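Local coordinates for putative lipoprotein YerB (PDB 2PSB) that is of unknown function but is a putative membrane-anchored lipoprotein that interacts with the helicase PcrA, at residues 37-42 against 63-68; 101-106 against 120-125. One frame throughout, in Å; residues are numbered along the deposited sequence.

Contact 1: 37-42 against 63-68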
loop_
_atom_site.group_PDB
_atom_site.type_symbol
_atom_site.label_atom_id
_atom_site.label_comp_id
_atom_site.label_asym_id
_atom_site.label_seq_id
_atom_site.Cartn_x
_atom_site.Cartn_y
_atom_site.Cartn_z
ATOM N N VAL A 37 4.140 3.065 5.284
ATOM C CA VAL A 37 3.521 4.216 5.925
ATOM C C VAL A 37 2.687 3.897 7.169
ATOM O O VAL A 37 1.787 3.045 7.154
ATOM C CB VAL A 37 2.662 5.001 4.903
ATOM C CG1 VAL A 37 1.981 6.184 5.579
ATOM C CG2 VAL A 37 3.538 5.486 3.757
ATOM N N ASN A 38 3.026 4.612 8.236
ATOM C CA ASN A 38 2.397 4.533 9.553
ATOM C C ASN A 38 0.873 4.732 9.443
ATOM O O ASN A 38 0.413 5.719 8.867
ATOM C CB ASN A 38 3.008 5.642 10.423
ATOM C CG ASN A 38 2.842 5.416 11.923
ATOM O OD1 ASN A 38 3.519 6.071 12.723
ATOM N ND2 ASN A 38 1.961 4.509 12.311
ATOM N N ASN A 39 0.088 3.799 9.974
ATOM C CA ASN A 39 -1.356 3.990 9.944
ATOM C C ASN A 39 -1.935 3.965 11.359
ATOM O O ASN A 39 -3.113 3.657 11.571
ATOM C CB ASN A 39 -2.053 2.953 9.065
ATOM C CG ASN A 39 -3.540 3.232 8.916
ATOM O OD1 ASN A 39 -3.950 4.372 8.667
ATOM N ND2 ASN A 39 -4.353 2.201 9.067
ATOM N N HIS A 40 -1.088 4.276 12.333
ATOM C CA HIS A 40 -1.525 4.348 13.715
ATOM C C HIS A 40 -2.354 5.620 13.760
ATOM O O HIS A 40 -2.004 6.607 13.120
ATOM C CB HIS A 40 -0.327 4.465 14.660
ATOM C CG HIS A 40 -0.709 4.638 16.100
ATOM N ND1 HIS A 40 -1.216 5.819 16.602
ATOM C CD2 HIS A 40 -0.674 3.772 17.140
ATOM C CE1 HIS A 40 -1.475 5.675 17.888
ATOM N NE2 HIS A 40 -1.156 4.442 18.241
ATOM N N PRO A 41 -3.465 5.617 14.516
ATOM C CA PRO A 41 -4.333 6.798 14.614
ATOM C C PRO A 41 -3.603 8.146 14.665
ATOM O O PRO A 41 -4.004 9.095 13.991
ATOM C CB PRO A 41 -5.140 6.518 15.874
ATOM C CG PRO A 41 -5.318 5.019 15.819
ATOM C CD PRO A 41 -3.932 4.541 15.413
ATOM N N LYS A 42 -2.533 8.222 15.453
ATOM C CA LYS A 42 -1.763 9.459 15.592
ATOM C C LYS A 42 -0.967 9.879 14.359
ATOM O O LYS A 42 -0.440 10.990 14.307
ATOM C CB LYS A 42 -0.803 9.354 16.787
ATOM C CG LYS A 42 -1.406 9.738 18.147
ATOM C CD LYS A 42 -1.906 11.179 18.138
ATOM C CE LYS A 42 -2.442 11.626 19.497
ATOM N NZ LYS A 42 -1.351 11.909 20.474
ATOM N N GLN A 63 -3.560 -4.667 16.785
ATOM C CA GLN A 63 -4.755 -4.521 15.968
ATOM C C GLN A 63 -4.649 -3.285 15.084
ATOM O O GLN A 63 -5.650 -2.798 14.562
ATOM C CB GLN A 63 -6.009 -4.426 16.847
ATOM C CG GLN A 63 -7.248 -5.028 16.195
ATOM C CD GLN A 63 -7.113 -6.529 15.960
ATOM O OE1 GLN A 63 -7.711 -7.077 15.037
ATOM N NE2 GLN A 63 -6.330 -7.198 16.801
ATOM N N ILE A 64 -3.433 -2.777 14.922
ATOM C CA ILE A 64 -3.210 -1.603 14.092
ATOM C C ILE A 64 -2.689 -2.043 12.727
ATOM O O ILE A 64 -1.855 -2.951 12.631
ATOM C CB ILE A 64 -2.193 -0.638 14.749
ATOM C CG1 ILE A 64 -2.798 -0.032 16.023
ATOM C CG2 ILE A 64 -1.788 0.475 13.767
ATOM C CD1 ILE A 64 -3.896 1.003 15.778
ATOM N N THR A 65 -3.198 -1.405 11.676
ATOM C CA THR A 65 -2.780 -1.725 10.319
ATOM C C THR A 65 -1.716 -0.745 9.853
ATOM O O THR A 65 -1.528 0.319 10.440
ATOM C CB THR A 65 -3.937 -1.651 9.323
ATOM O OG1 THR A 65 -4.502 -0.344 9.361
ATOM C CG2 THR A 65 -4.998 -2.676 9.645
ATOM N N ARG A 66 -1.038 -1.113 8.777
ATOM C CA ARG A 66 0.021 -0.286 8.228
ATOM C C ARG A 66 -0.050 -0.365 6.715
ATOM O O ARG A 66 -0.492 -1.371 6.163
ATOM C CB ARG A 66 1.379 -0.784 8.737
ATOM C CG ARG A 66 2.565 0.022 8.259
ATOM C CD ARG A 66 3.500 0.297 9.417
ATOM N NE ARG A 66 3.893 -0.936 10.078
ATOM C CZ ARG A 66 4.222 -1.023 11.365
ATOM N NH1 ARG A 66 4.576 -2.194 11.881
ATOM N NH2 ARG A 66 4.177 0.047 12.143
ATOM N N PHE A 67 0.412 0.688 6.056
ATOM C CA PHE A 67 0.382 0.783 4.600
ATOM C C PHE A 67 1.728 0.597 3.908
ATOM O O PHE A 67 2.797 0.827 4.490
ATOM C CB PHE A 67 -0.099 2.174 4.169
ATOM C CG PHE A 67 -1.418 2.600 4.758
ATOM C CD1 PHE A 67 -1.709 3.956 4.892
ATOM C CD2 PHE A 67 -2.358 1.669 5.169
ATOM C CE1 PHE A 67 -2.922 4.383 5.433
ATOM C CE2 PHE A 67 -3.572 2.079 5.714
ATOM C CZ PHE A 67 -3.856 3.442 5.847
ATOM N N LEU A 68 1.645 0.187 2.649
ATOM C CA LEU A 68 2.800 0.091 1.766
ATOM C C LEU A 68 2.245 0.913 0.608
ATOM O O LEU A 68 1.298 0.493 -0.050
ATOM C CB LEU A 68 3.093 -1.332 1.287
ATOM C CG LEU A 68 4.317 -1.364 0.349
ATOM C CD1 LEU A 68 5.600 -0.991 1.135
ATOM C CD2 LEU A 68 4.462 -2.728 -0.281
HETATM O O HOH W 1 1.159 1.269 11.388
HETATM O O HOH W 2 -4.986 1.419 11.727
#
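Val37 and Phe67 form an antiparallel hydrogen-bonded pair, in which Val37 N donates to Phe67 O at 2.7 Å and Phe67 N to Val37 O at 2.9 Å, and past this pair the 37-42 backbone peels away from strand 65-68, the two running roughly antiparallel (147° apart). CB of Val37 packs on CB of Phe67 on the same side of the sheet. Where the backbones part, Asn39 reaches back across. With its CG anti to the backbone N (chi1 -174°), the side chain lies over one face of the Phe67 ring, its CB 3.8 Å from the ring centroid in a CH-pi contact and its amide stacked at 30° to the ring plane. The amide end runs alongside Thr65, and Asn39 ND2 donates in its own plane to Thr65 OG1 at 2.6 Å, through a bent bond. Replaced by alanine, Asn39 would keep its CB over the ring, but loss of the amide is likely to uncover part of the Phe67 face and cost Thr65 OG1 one of its bonds. One water bridges the parted backbones, from Asn39 N to Thr65 O; a second donates to Asn39 O and to the hydroxyl Thr65 OG1. Farther out, CD1 of Ile64 meets Pro41 CD tip to tip at 3.6 Å. Glu57 from the adjoining strand 54-59 also bonds Thr65 OG1, so this buried hydroxyl is held by Asn39, by Glu57 and by a water, which probably fixes its rotation.

Contact 2: 101-106 against 120-125; sequences VHHGWS and YMNGLD
The parallel strands 99-102 and 120-122 lie side by side, Val101 paired with Met121 and His102 with Asn122, and their C-terminal ends lead into the loop at 103-106 and into helix 123-126. His102 N donates to Met121 O at 3.0 Å, and Gly123 N to His102 O. CG1 of Val101 lies alongside the selenium of Met121, a selenomethionine, on the face turned to helix 147-157. His102, Trp105 and Tyr120 gather as an aromatic cluster on the other side. The imidazole of His102, its CG set between the backbone N and carbonyl carbon (chi1 62°), is covered on one face by CA of Asn122, while Tyr120 CD2 comes in at its edge, 3.4 Å from His102 CE1. CE2 of Tyr120 touches the indole rim at Trp105 CZ3.

The two parallel strands are joined through helix 107-114, a strand-helix-strand connection, and Asn122 ends the second strand as N-cap of helix 123-126. Its OD1 accepts from Gly104 N at 3.1 Å, in the loop after the first strand; it also appears to accept from Leu124 N as a capping bond, though the place of that nitrogen is less certain. ND2 of the same amide sits over one face of the indole, 3.3 Å from Trp105 CZ3, with the two planes 75° apart. Gly123 CA lies over the His103 ring, 3.6 Å from its centroid, where a side chain on Gly123 would run into His103 CG; His103 ND1 is held by Ser143.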
loop_
_atom_site.group_PDB
_atom_site.type_symbol
_atom_site.label_atom_id
_atom_site.label_comp_id
_atom_site.label_asym_id
_atom_site.label_seq_id
_atom_site.Cartn_x
_atom_site.Cartn_y
_atom_site.Cartn_z
ATOM N N VAL A 101 11.460 1.708 1.131
ATOM C CA VAL A 101 11.713 2.728 2.129
ATOM C C VAL A 101 10.945 2.396 3.401
ATOM O O VAL A 101 9.766 2.030 3.345
ATOM C CB VAL A 101 11.300 4.109 1.611
ATOM C CG1 VAL A 101 11.691 5.192 2.625
ATOM C CG2 VAL A 101 11.969 4.363 0.277
ATOM N N HIS A 102 11.621 2.507 4.541
ATOM C CA HIS A 102 11.003 2.198 5.822
ATOM C C HIS A 102 11.739 2.845 6.985
ATOM O O HIS A 102 12.567 3.737 6.798
ATOM C CB HIS A 102 10.975 0.686 6.039
ATOM C CG HIS A 102 12.334 0.063 6.083
ATOM N ND1 HIS A 102 13.216 0.133 5.027
ATOM C CD2 HIS A 102 12.967 -0.630 7.057
ATOM C CE1 HIS A 102 14.336 -0.490 5.349
ATOM N NE2 HIS A 102 14.211 -0.962 6.575
ATOM N N HIS A 103 11.431 2.385 8.191
ATOM C CA HIS A 103 12.070 2.916 9.380
ATOM C C HIS A 103 11.904 1.925 10.519
ATOM O O HIS A 103 10.879 1.910 11.214
ATOM C CB HIS A 103 11.460 4.265 9.755
ATOM C CG HIS A 103 12.327 5.081 10.664
ATOM N ND1 HIS A 103 12.108 6.420 10.898
ATOM C CD2 HIS A 103 13.434 4.753 11.374
ATOM C CE1 HIS A 103 13.044 6.884 11.706
ATOM N NE2 HIS A 103 13.862 5.893 12.010
ATOM N N GLY A 104 12.932 1.105 10.706
ATOM C CA GLY A 104 12.896 0.084 11.732
ATOM C C GLY A 104 12.428 -1.181 11.051
ATOM O O GLY A 104 12.123 -1.168 9.856
ATOM N N TRP A 105 12.359 -2.273 11.799
ATOM C CA TRP A 105 11.929 -3.543 11.232
ATOM C C TRP A 105 11.763 -4.643 12.274
ATOM O O TRP A 105 12.181 -4.506 13.424
ATOM C CB TRP A 105 12.931 -4.018 10.168
ATOM C CG TRP A 105 14.386 -3.878 10.558
ATOM C CD1 TRP A 105 14.912 -3.903 11.820
ATOM C CD2 TRP A 105 15.501 -3.721 9.666
ATOM N NE1 TRP A 105 16.283 -3.767 11.770
ATOM C CE2 TRP A 105 16.669 -3.652 10.461
ATOM C CE3 TRP A 105 15.625 -3.624 8.272
ATOM C CZ2 TRP A 105 17.944 -3.501 9.907
ATOM C CZ3 TRP A 105 16.899 -3.473 7.720
ATOM C CH2 TRP A 105 18.039 -3.409 8.540
ATOM N N SER A 106 11.137 -5.735 11.859
ATOM C CA SER A 106 10.954 -6.875 12.736
ATOM C C SER A 106 12.178 -7.760 12.500
ATOM O O SER A 106 12.890 -7.591 11.512
ATOM C CB SER A 106 9.677 -7.640 12.375
ATOM O OG SER A 106 9.745 -8.161 11.061
ATOM N N TYR A 120 17.035 -1.224 -0.085
ATOM C CA TYR A 120 16.269 -0.498 0.919
ATOM C C TYR A 120 16.891 0.779 1.457
ATOM O O TYR A 120 18.063 1.086 1.221
ATOM C CB TYR A 120 15.935 -1.414 2.101
ATOM C CG TYR A 120 17.129 -1.947 2.875
ATOM C CD1 TYR A 120 17.931 -2.965 2.352
ATOM C CD2 TYR A 120 17.421 -1.474 4.159
ATOM C CE1 TYR A 120 18.989 -3.505 3.095
ATOM C CE2 TYR A 120 18.473 -2.006 4.905
ATOM C CZ TYR A 120 19.250 -3.024 4.371
ATOM O OH TYR A 120 20.264 -3.587 5.119
HETATM N N MSE A 121 16.065 1.523 2.179
HETATM C CA MSE A 121 16.447 2.772 2.815
HETATM C C MSE A 121 15.824 2.698 4.208
HETATM O O MSE A 121 14.599 2.734 4.356
HETATM C CB MSE A 121 15.870 3.957 2.048
HETATM C CG MSE A 121 16.339 5.294 2.554
HETATM SE SE MSE A 121 15.309 6.706 1.804
HETATM C CE MSE A 121 15.913 6.481 -0.014
ATOM N N ASN A 122 16.677 2.581 5.220
ATOM C CA ASN A 122 16.232 2.464 6.600
ATOM C C ASN A 122 16.339 3.795 7.324
ATOM O O ASN A 122 17.419 4.397 7.405
ATOM C CB ASN A 122 17.072 1.411 7.333
ATOM C CG ASN A 122 16.384 0.870 8.574
ATOM O OD1 ASN A 122 15.637 1.579 9.249
ATOM N ND2 ASN A 122 16.650 -0.391 8.890
ATOM N N GLY A 123 15.210 4.245 7.856
ATOM C CA GLY A 123 15.186 5.499 8.575
ATOM C C GLY A 123 16.239 5.487 9.658
ATOM O O GLY A 123 16.731 6.533 10.070
ATOM N N LEU A 124 16.588 4.297 10.126
ATOM C CA LEU A 124 17.599 4.181 11.168
ATOM C C LEU A 124 18.928 4.802 10.716
ATOM O O LEU A 124 19.575 5.529 11.475
ATOM C CB LEU A 124 17.836 2.706 11.531
ATOM C CG LEU A 124 16.685 1.822 12.033
ATOM C CD1 LEU A 124 17.256 0.475 12.481
ATOM C CD2 LEU A 124 15.960 2.484 13.185
ATOM N N ASP A 125 19.317 4.531 9.474
ATOM C CA ASP A 125 20.576 5.030 8.934
ATOM C C ASP A 125 20.599 6.472 8.477
ATOM O O ASP A 125 21.672 7.057 8.342
ATOM C CB ASP A 125 21.024 4.155 7.771
ATOM C CG ASP A 125 21.013 2.698 8.118
ATOM O OD1 ASP A 125 21.474 2.353 9.226
ATOM O OD2 ASP A 125 20.547 1.896 7.287
#

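In the fold
Contact 1 and contact 2 are joined through strand 33-37, which pairs antiparallel with 65-71 and parallel with 99-102; strand 120-122 follows on the far side of 99-102. Their centres lie about 16 Å apart and their nearest atoms about 6 Å, without touching. They follow one another along the chain, and all four segments belong to the DUF3048 N-terminal family region. Contact 1 is the more central, its centre about 11 Å from the centre of the chain. The loop before helix 87-94 reaches both: Pro81 bonds the backbone of Asn38, Arg83 that of His103 and Ala85 that of Gly104. Ser84, a known phosphorylation site, is unmodified in this structure and makes a weak bond to His103 O.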